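Local atomic coordinates of Na Glutathione S-transferase 1 (Necator americanus, PDB entry 2ON7), a protein that probably catalyses the conjugation of glutathione to electrophilic compounds, as a glutathione S-transferase of the human hookworm. Residues E162-M167 and E173-Y178. Numbering follows the deposited sequence.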
loop_
_atom_site.group_PDB
_atom_site.type_symbol
_atom_site.label_atom_id
_atom_site.label_comp_id
_atom_site.label_asym_id
_atom_site.label_seq_id
_atom_site.Cartn_x
_atom_site.Cartn_y
_atom_site.Cartn_z
ATOM N N GLU A 162 -11.628 8.268 -10.626
ATOM C CA GLU A 162 -12.818 7.577 -10.138
ATOM C C GLU A 162 -13.236 7.948 -8.693
ATOM O O GLU A 162 -14.425 8.068 -8.383
ATOM C CB GLU A 162 -12.614 6.057 -10.272
ATOM C CG GLU A 162 -13.703 5.195 -9.605
ATOM C CD GLU A 162 -15.056 5.411 -10.261
ATOM O OE1 GLU A 162 -15.127 5.437 -11.521
ATOM O OE2 GLU A 162 -16.044 5.557 -9.516
ATOM N N HIS A 163 -12.281 8.113 -7.802
ATOM C CA HIS A 163 -12.633 8.542 -6.452
ATOM C C HIS A 163 -13.253 9.936 -6.404
ATOM O O HIS A 163 -14.238 10.150 -5.711
ATOM C CB HIS A 163 -11.441 8.462 -5.512
ATOM C CG HIS A 163 -11.746 8.935 -4.128
ATOM N ND1 HIS A 163 -11.350 10.174 -3.659
ATOM C CD2 HIS A 163 -12.431 8.346 -3.117
ATOM C CE1 HIS A 163 -11.753 10.309 -2.409
ATOM N NE2 HIS A 163 -12.415 9.221 -2.056
ATOM N N ASN A 164 -12.693 10.868 -7.159
ATOM C CA ASN A 164 -13.186 12.229 -7.222
ATOM C C ASN A 164 -14.624 12.295 -7.741
ATOM O O ASN A 164 -15.476 13.009 -7.198
ATOM C CB ASN A 164 -12.236 13.079 -8.078
ATOM C CG ASN A 164 -10.891 13.272 -7.415
ATOM O OD1 ASN A 164 -9.916 13.738 -8.043
ATOM N ND2 ASN A 164 -10.829 12.937 -6.109
ATOM N N ALA A 165 -14.867 11.514 -8.787
ATOM C CA ALA A 165 -16.157 11.398 -9.414
ATOM C C ALA A 165 -17.176 10.916 -8.375
ATOM O O ALA A 165 -18.164 11.576 -8.117
ATOM C CB ALA A 165 -16.042 10.459 -10.562
ATOM N N THR A 166 -16.895 9.787 -7.737
ATOM C CA THR A 166 -17.694 9.297 -6.585
ATOM C C THR A 166 -17.934 10.370 -5.487
ATOM O O THR A 166 -19.083 10.619 -5.109
ATOM C CB THR A 166 -17.030 8.041 -5.968
ATOM O OG1 THR A 166 -16.994 6.996 -6.939
ATOM C CG2 THR A 166 -17.782 7.558 -4.704
ATOM N N MET A 167 -16.865 11.002 -4.992
ATOM C CA MET A 167 -17.001 12.090 -4.000
ATOM C C MET A 167 -17.988 13.211 -4.380
ATOM O O MET A 167 -18.902 13.493 -3.605
ATOM C CB MET A 167 -15.636 12.676 -3.574
ATOM C CG MET A 167 -14.866 11.720 -2.665
ATOM S SD MET A 167 -15.717 11.520 -1.041
ATOM C CE MET A 167 -16.292 13.149 -0.718
ATOM N N GLU A 173 -19.059 20.290 -3.561
ATOM C CA GLU A 173 -17.923 21.229 -3.643
ATOM C C GLU A 173 -16.558 20.612 -3.298
ATOM O O GLU A 173 -15.709 21.285 -2.695
ATOM C CB GLU A 173 -18.166 22.469 -2.786
ATOM C CG GLU A 173 -19.240 22.298 -1.738
ATOM C CD GLU A 173 -18.866 21.303 -0.662
ATOM O OE1 GLU A 173 -19.553 20.266 -0.503
ATOM O OE2 GLU A 173 -17.888 21.585 0.030
ATOM N N PHE A 174 -16.336 19.364 -3.722
ATOM C CA PHE A 174 -15.129 18.645 -3.339
ATOM C C PHE A 174 -13.842 19.171 -4.011
ATOM O O PHE A 174 -12.748 19.163 -3.419
ATOM C CB PHE A 174 -15.302 17.130 -3.565
ATOM C CG PHE A 174 -14.278 16.310 -2.874
ATOM C CD1 PHE A 174 -14.086 16.435 -1.494
ATOM C CD2 PHE A 174 -13.502 15.392 -3.584
ATOM C CE1 PHE A 174 -13.133 15.679 -0.847
ATOM C CE2 PHE A 174 -12.566 14.603 -2.940
ATOM C CZ PHE A 174 -12.356 14.761 -1.585
ATOM N N LEU A 175 -13.994 19.674 -5.234
ATOM C CA LEU A 175 -12.842 20.055 -6.032
ATOM C C LEU A 175 -12.634 21.562 -6.016
ATOM O O LEU A 175 -11.831 22.096 -6.778
ATOM C CB LEU A 175 -13.012 19.531 -7.448
ATOM C CG LEU A 175 -13.292 18.028 -7.508
ATOM C CD1 LEU A 175 -13.228 17.585 -8.962
ATOM C CD2 LEU A 175 -12.329 17.134 -6.631
ATOM N N GLU A 176 -13.353 22.229 -5.114
ATOM C CA GLU A 176 -13.376 23.684 -4.999
ATOM C C GLU A 176 -12.011 24.393 -5.158
ATOM O O GLU A 176 -11.852 25.262 -6.028
ATOM C CB GLU A 176 -14.094 24.129 -3.705
ATOM C CG GLU A 176 -15.584 24.443 -3.892
ATOM C CD GLU A 176 -16.226 25.351 -2.788
ATOM O OE1 GLU A 176 -15.640 25.602 -1.723
ATOM O OE2 GLU A 176 -17.368 25.797 -2.991
ATOM N N GLY A 177 -11.034 24.057 -4.333
ATOM C CA GLY A 177 -9.777 24.831 -4.393
ATOM C C GLY A 177 -8.734 24.230 -5.323
ATOM O O GLY A 177 -7.565 24.545 -5.223
ATOM N N TYR A 178 -9.163 23.345 -6.226
ATOM C CA TYR A 178 -8.238 22.508 -6.987
ATOM C C TYR A 178 -8.706 22.367 -8.457
ATOM O O TYR A 178 -9.326 21.375 -8.842
ATOM C CB TYR A 178 -8.036 21.174 -6.248
ATOM C CG TYR A 178 -7.685 21.380 -4.770
ATOM C CD1 TYR A 178 -8.701 21.543 -3.785
ATOM C CD2 TYR A 178 -6.338 21.472 -4.354
ATOM C CE1 TYR A 178 -8.369 21.779 -2.434
ATOM C CE2 TYR A 178 -6.001 21.688 -3.014
ATOM C CZ TYR A 178 -7.004 21.841 -2.065
ATOM O OH TYR A 178 -6.639 22.049 -0.764
#
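One face of the Phe-174 ring is covered by the side chain of Met-167, and the amide nitrogen of Asn-164 lies at its edge, in the ring plane. Met-167 CG also lies over one face of the His-163 ring, 3.3 Å above its plane and toward the rim. Met-167 CB sits 3.5 Å from Phe-174 CD2, and CG follows close to CE2. The methionine chain then bends twice beyond CG, which carries it across the face: CE rests 4.1 Å from the centroid of Phe-174, 14° off the normal, as a CH-pi contact. SD stands higher above the same ring, at 4.8 Å from its centroid, in a Met-aromatic contact. At the edge of Phe-174, Asn-164 ND2 is 4.0 Å from CE2, with amide and ring planes turned 65° apart, while Asn-164 CG meets Leu-175 CD2 at 4.2 Å. No hydrogen bond joins the two segments, and the contact is buried side-chain packing. It folds the loop at 173-178, built from two overlapping type I turns, back against helix 155-168 within the all-helical C-terminal domain of the GST fold. Tyr-98 of helix 82-109 and Leu-125 and Phe-133 of helix 117-141 also pack on Phe-174, Arg-129 NH1 hydrogen-bonds Phe-174 O, and Tyr-178 occupies the N-cap position of helix 179-189, whose Val-181 and Met-185 touch Asn-164.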